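Local coordinates for protein flavin reductase (Uncultured bacterium, PDB 5CHO) that probably reduces flavin, as the reductase partner that supplies reduced FAD to a bacterial two-component tryptophan halogenase, at residues V48-V53 against Q106-L111; G128-A133 against L144-C149. All blocks are in the same frame, centred on the assembly; numbering follows the deposited sequence.

Both contacts pack pieces of the chain against one antiparallel sheet of the flavin reductase domain, and their centres lie about 12 Å apart. Contact 1 sets helix 106-111 on strand 46-53 beside the cofactor: the side chain of V48 comes within about 4 Å of the bound FAD. Contact 2, which opens only after contact 1 has closed along the chain, lays strand 129-131 and the turn after it over strand 145-157. The two meet through W129, whose CH2 is 4.1 Å from V50 CG1 and whose CZ3 is 4.1 Å from T52 CG2. Each also touches the second subunit, through T49 in contact 1 and through A145 and F147 in contact 2.

Contact 1: residues V48-V53 against Q106-L111; sequences VTVVTV and QHVALL
V108 and A109 of the short helix 106-111 rest on V50 and V48 of strand 46-53, a helix-on-sheet packing at the flavin side of the antiparallel sheet in this FMN-binding-type fold. Strand and helix share no hydrogen bond, so the fit is one of methyl groups alone. It is small, with 122 Å² buried over both sides, and most of its touching residues are buried. V108 comes first along the helix. Its CG1, anti to the backbone N (chi1 -177°), is the branch that leads to the strand, while CG2 lies over one face of the H107 ring within the helix. The side chains of V108 and V50 cross at about a right angle, and each gives a single methyl to the meeting. A109 follows; its CA and V50 CA are the nearest pair of alpha carbons, 7.0 Å apart. Its one methyl, CB, meets V48 CG1 at 4.0 Å and also packs on L101, L179 and F186, while its carbonyl O accepts a hydrogen bond from T62 OG1 on strand 59-63. The helix is thereby tied to the sheet by a polar bond beside the apolar patch. On the strand, alternation puts V48 and V50 on the helix side and turns T49 the other way, to pack on F44 of the second subunit. V48, which meets A109, also has its side chain close to the bound FAD. At the V108 end the contact comes down to V50 CG2, the branch beside the backbone N, 3.9 Å from V108 CG1.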
loop_
_atom_site.group_PDB
_atom_site.type_symbol
_atom_site.label_atom_id
_atom_site.label_comp_id
_atom_site.label_asym_id
_atom_site.label_seq_id
_atom_site.Cartn_x
_atom_site.Cartn_y
_atom_site.Cartn_z
ATOM N N VAL A 48 6.952 -6.288 -1.191
ATOM C CA VAL A 48 6.659 -6.779 -2.534
ATOM C C VAL A 48 5.944 -8.114 -2.460
ATOM O O VAL A 48 6.335 -8.985 -1.682
ATOM C CB VAL A 48 7.929 -6.953 -3.380
ATOM C CG1 VAL A 48 7.552 -7.241 -4.827
ATOM C CG2 VAL A 48 8.799 -5.713 -3.304
ATOM N N THR A 49 4.888 -8.265 -3.257
ATOM C CA THR A 49 4.160 -9.533 -3.340
ATOM C C THR A 49 4.145 -10.129 -4.738
ATOM O O THR A 49 4.487 -9.470 -5.720
ATOM C CB THR A 49 2.686 -9.390 -2.911
ATOM O OG1 THR A 49 1.938 -8.808 -3.983
ATOM C CG2 THR A 49 2.543 -8.524 -1.676
ATOM N N VAL A 50 3.750 -11.395 -4.803
ATOM C CA VAL A 50 3.346 -12.015 -6.055
ATOM C C VAL A 50 1.884 -12.428 -5.955
ATOM O O VAL A 50 1.509 -13.232 -5.104
ATOM C CB VAL A 50 4.212 -13.234 -6.402
ATOM C CG1 VAL A 50 3.620 -13.981 -7.585
ATOM C CG2 VAL A 50 5.626 -12.791 -6.717
ATOM N N VAL A 51 1.070 -11.849 -6.830
ATOM C CA VAL A 51 -0.346 -12.171 -6.931
ATOM C C VAL A 51 -0.544 -13.285 -7.951
ATOM O O VAL A 51 -0.001 -13.215 -9.052
ATOM C CB VAL A 51 -1.156 -10.927 -7.336
ATOM C CG1 VAL A 51 -2.615 -11.272 -7.553
ATOM C CG2 VAL A 51 -0.994 -9.835 -6.287
ATOM N N THR A 52 -1.299 -14.320 -7.582
ATOM C CA THR A 52 -1.452 -15.502 -8.434
ATOM C C THR A 52 -2.900 -15.978 -8.538
ATOM O O THR A 52 -3.712 -15.721 -7.650
ATOM C CB THR A 52 -0.611 -16.678 -7.905
ATOM O OG1 THR A 52 -1.161 -17.148 -6.668
ATOM C CG2 THR A 52 0.830 -16.255 -7.685
ATOM N N VAL A 53 -3.214 -16.674 -9.628
ATOM C CA VAL A 53 -4.467 -17.414 -9.734
ATOM C C VAL A 53 -4.158 -18.868 -10.078
ATOM O O VAL A 53 -3.096 -19.171 -10.623
ATOM C CB VAL A 53 -5.413 -16.838 -10.806
ATOM C CG1 VAL A 53 -5.770 -15.393 -10.484
ATOM C CG2 VAL A 53 -4.784 -16.937 -12.185
ATOM N N GLN A 106 14.142 -11.561 -4.411
ATOM C CA GLN A 106 14.204 -10.484 -5.385
ATOM C C GLN A 106 14.053 -11.011 -6.806
ATOM O O GLN A 106 13.409 -10.382 -7.646
ATOM C CB GLN A 106 15.525 -9.736 -5.241
ATOM C CG GLN A 106 15.736 -8.632 -6.251
ATOM C CD GLN A 106 16.955 -7.785 -5.934
ATOM O OE1 GLN A 106 17.216 -7.450 -4.778
ATOM N NE2 GLN A 106 17.714 -7.446 -6.962
ATOM N N HIS A 107 14.656 -12.167 -7.065
ATOM C CA HIS A 107 14.651 -12.732 -8.405
ATOM C C HIS A 107 13.230 -13.141 -8.791
ATOM O O HIS A 107 12.856 -13.071 -9.960
ATOM C CB HIS A 107 15.616 -13.923 -8.503
ATOM C CG HIS A 107 15.268 -15.077 -7.617
ATOM N ND1 HIS A 107 15.441 -15.052 -6.249
ATOM C CD2 HIS A 107 14.789 -16.310 -7.909
ATOM C CE1 HIS A 107 15.062 -16.207 -5.736
ATOM N NE2 HIS A 107 14.663 -16.991 -6.725
ATOM N N VAL A 108 12.440 -13.560 -7.806
ATOM C CA VAL A 108 11.025 -13.844 -8.042
ATOM C C VAL A 108 10.254 -12.578 -8.420
ATOM O O VAL A 108 9.430 -12.598 -9.336
ATOM C CB VAL A 108 10.342 -14.480 -6.812
ATOM C CG1 VAL A 108 8.889 -14.816 -7.131
ATOM C CG2 VAL A 108 11.095 -15.720 -6.350
ATOM N N ALA A 109 10.515 -11.487 -7.705
ATOM C CA ALA A 109 9.848 -10.220 -7.980
ATOM C C ALA A 109 10.165 -9.764 -9.393
ATOM O O ALA A 109 9.278 -9.325 -10.126
ATOM C CB ALA A 109 10.266 -9.153 -6.973
ATOM N N LEU A 110 11.434 -9.866 -9.770
ATOM C CA LEU A 110 11.864 -9.441 -11.097
ATOM C C LEU A 110 11.220 -10.283 -12.186
ATOM O O LEU A 110 10.660 -9.743 -13.137
ATOM C CB LEU A 110 13.386 -9.517 -11.228
ATOM C CG LEU A 110 14.149 -8.412 -10.498
ATOM C CD1 LEU A 110 15.650 -8.694 -10.478
ATOM C CD2 LEU A 110 13.838 -7.055 -11.111
ATOM N N LEU A 111 11.297 -11.605 -12.036
ATOM C CA LEU A 111 10.742 -12.522 -13.024
ATOM C C LEU A 111 9.280 -12.239 -13.330
ATOM O O LEU A 111 8.914 -12.108 -14.496
ATOM C CB LEU A 111 10.892 -13.974 -12.555
ATOM C CG LEU A 111 10.244 -15.030 -13.466
ATOM C CD1 LEU A 111 10.757 -14.923 -14.902
ATOM C CD2 LEU A 111 10.451 -16.434 -12.917
#

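Contact 2: residues G128-A133 against L144-C149; sequences GWARGA and LAWFEC
A130 and G132 face W146 and E148 across a layer with no hydrogen bond between the segments: strand 129-131 pairs with 138-140, and its segment lies over strand 145-157, A130 by its methyl and G132 by its backbone. A130 comes first along the segment. Its CB approaches the six-membered ring of W146 obliquely, 3.7 Å from CH2. W146 NE1 bonds to A140 O, which pins the indole's rotation, and its ring meets H173 edge-to-face. R131 turns away from this layer, to a salt bridge with D125 and a bond to G136 O. At G132 the chain runs against the carboxylate of E148, whose OE1 sits 3.1 Å from G132 CA; a side chain here would collide with that oxygen. E148 CG lies beside its own backbone N (chi1 -64°), and the chain beyond is extended, which carries the acid across to the turn. A133 follows at the border, its N 3.5 Å from E148 OE2 but at too poor an angle to bond. The acid's hydrogen bonds go outside the two segments: OE1 takes one from T135 OG1 and a weak one from R134 N, just past A133, and OE2 bonds to T169 OG1 on strand 160-172. An alanine in place of E148 would probably leave T135 and T169 without this shared mate and open a gap beside G132, freeing the turn to shift. The arrangement is that of a two-stranded hairpin, 129-131 with 138-140, folded over the main antiparallel sheet of the flavin reductase domain, its turn held by a buried carboxylate.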
loop_
_atom_site.group_PDB
_atom_site.type_symbol
_atom_site.label_atom_id
_atom_site.label_comp_id
_atom_site.label_asym_id
_atom_site.label_seq_id
_atom_site.Cartn_x
_atom_site.Cartn_y
_atom_site.Cartn_z
ATOM N N GLY A 128 9.373 -24.684 -6.064
ATOM C CA GLY A 128 9.349 -23.417 -5.353
ATOM C C GLY A 128 7.942 -22.906 -5.076
ATOM O O GLY A 128 7.765 -21.880 -4.416
ATOM N N TRP A 129 6.941 -23.639 -5.562
ATOM C CA TRP A 129 5.542 -23.251 -5.404
ATOM C C TRP A 129 4.738 -24.260 -4.603
ATOM O O TRP A 129 4.908 -25.471 -4.746
ATOM C CB TRP A 129 4.846 -23.091 -6.758
ATOM C CG TRP A 129 5.342 -21.984 -7.627
ATOM C CD1 TRP A 129 6.172 -22.097 -8.703
ATOM C CD2 TRP A 129 5.028 -20.591 -7.505
ATOM N NE1 TRP A 129 6.393 -20.862 -9.261
ATOM C CE2 TRP A 129 5.704 -19.920 -8.544
ATOM C CE3 TRP A 129 4.244 -19.846 -6.618
ATOM C CZ2 TRP A 129 5.623 -18.540 -8.719
ATOM C CZ3 TRP A 129 4.161 -18.475 -6.794
ATOM C CH2 TRP A 129 4.846 -17.836 -7.837
ATOM N N ALA A 130 3.859 -23.737 -3.758
ATOM C CA ALA A 130 2.817 -24.530 -3.123
ATOM C C ALA A 130 1.497 -24.128 -3.757
ATOM O O ALA A 130 1.422 -23.100 -4.427
ATOM C CB ALA A 130 2.784 -24.300 -1.624
ATOM N N ARG A 131 0.462 -24.935 -3.558
ATOM C CA ARG A 131 -0.865 -24.608 -4.065
ATOM C C ARG A 131 -1.807 -24.374 -2.900
ATOM O O ARG A 131 -1.907 -25.209 -2.003
ATOM C CB ARG A 131 -1.403 -25.722 -4.958
ATOM C CG ARG A 131 -0.638 -25.912 -6.251
ATOM C CD ARG A 131 -0.924 -24.789 -7.228
ATOM N NE ARG A 131 -0.362 -25.079 -8.543
ATOM C CZ ARG A 131 -0.963 -24.811 -9.700
ATOM N NH1 ARG A 131 -2.151 -24.216 -9.730
ATOM N NH2 ARG A 131 -0.365 -25.130 -10.839
ATOM N N GLY A 132 -2.496 -23.239 -2.917
ATOM C CA GLY A 132 -3.380 -22.885 -1.827
ATOM C C GLY A 132 -4.514 -23.887 -1.744
ATOM O O GLY A 132 -5.135 -24.228 -2.751
ATOM N N ALA A 133 -4.785 -24.356 -0.533
ATOM C CA ALA A 133 -5.757 -25.420 -0.309
ATOM C C ALA A 133 -7.169 -25.019 -0.741
ATOM O O ALA A 133 -7.937 -25.859 -1.209
ATOM C CB ALA A 133 -5.750 -25.830 1.159
ATOM N N LEU A 144 7.361 -14.512 3.340
ATOM C CA LEU A 144 7.092 -14.050 4.694
ATOM C C LEU A 144 5.665 -14.378 5.125
ATOM O O LEU A 144 5.402 -14.565 6.311
ATOM C CB LEU A 144 7.345 -12.545 4.799
ATOM C CG LEU A 144 8.778 -12.108 4.474
ATOM C CD1 LEU A 144 8.939 -10.606 4.682
ATOM C CD2 LEU A 144 9.804 -12.897 5.276
ATOM N N ALA A 145 4.748 -14.441 4.161
ATOM C CA ALA A 145 3.343 -14.718 4.458
ATOM C C ALA A 145 2.559 -15.171 3.223
ATOM O O ALA A 145 2.930 -14.855 2.092
ATOM C CB ALA A 145 2.688 -13.484 5.066
ATOM N N TRP A 146 1.474 -15.908 3.458
ATOM C CA TRP A 146 0.550 -16.321 2.403
ATOM C C TRP A 146 -0.869 -15.830 2.670
ATOM O O TRP A 146 -1.309 -15.774 3.818
ATOM C CB TRP A 146 0.520 -17.848 2.258
ATOM C CG TRP A 146 1.743 -18.478 1.655
ATOM C CD1 TRP A 146 2.726 -17.863 0.934
ATOM C CD2 TRP A 146 2.096 -19.865 1.708
ATOM N NE1 TRP A 146 3.671 -18.782 0.541
ATOM C CE2 TRP A 146 3.307 -20.019 1.007
ATOM C CE3 TRP A 146 1.506 -20.991 2.286
ATOM C CZ2 TRP A 146 3.936 -21.255 0.867
ATOM C CZ3 TRP A 146 2.130 -22.211 2.149
ATOM C CH2 TRP A 146 3.331 -22.336 1.446
ATOM N N PHE A 147 -1.574 -15.465 1.601
ATOM C CA PHE A 147 -3.001 -15.169 1.672
ATOM C C PHE A 147 -3.719 -15.858 0.521
ATOM O O PHE A 147 -3.187 -15.932 -0.586
ATOM C CB PHE A 147 -3.298 -13.667 1.592
ATOM C CG PHE A 147 -2.610 -12.835 2.636
ATOM C CD1 PHE A 147 -3.231 -12.544 3.845
ATOM C CD2 PHE A 147 -1.337 -12.336 2.404
ATOM C CE1 PHE A 147 -2.591 -11.771 4.801
ATOM C CE2 PHE A 147 -0.699 -11.560 3.350
ATOM C CZ PHE A 147 -1.325 -11.280 4.552
ATOM N N GLU A 148 -4.921 -16.363 0.783
ATOM C CA GLU A 148 -5.845 -16.736 -0.285
ATOM C C GLU A 148 -7.073 -15.857 -0.173
ATOM O O GLU A 148 -7.552 -15.585 0.929
ATOM C CB GLU A 148 -6.249 -18.210 -0.219
ATOM C CG GLU A 148 -5.116 -19.193 -0.424
ATOM C CD GLU A 148 -5.601 -20.629 -0.403
ATOM O OE1 GLU A 148 -5.971 -21.146 -1.479
ATOM O OE2 GLU A 148 -5.626 -21.238 0.687
ATOM N N CYS A 149 -7.585 -15.423 -1.318
ATOM C CA CYS A 149 -8.672 -14.461 -1.342
ATOM C C CYS A 149 -9.721 -14.817 -2.375
ATOM O O CYS A 149 -9.418 -15.413 -3.407
ATOM C CB CYS A 149 -8.125 -13.064 -1.642
ATOM S SG CYS A 149 -6.703 -12.578 -0.639
#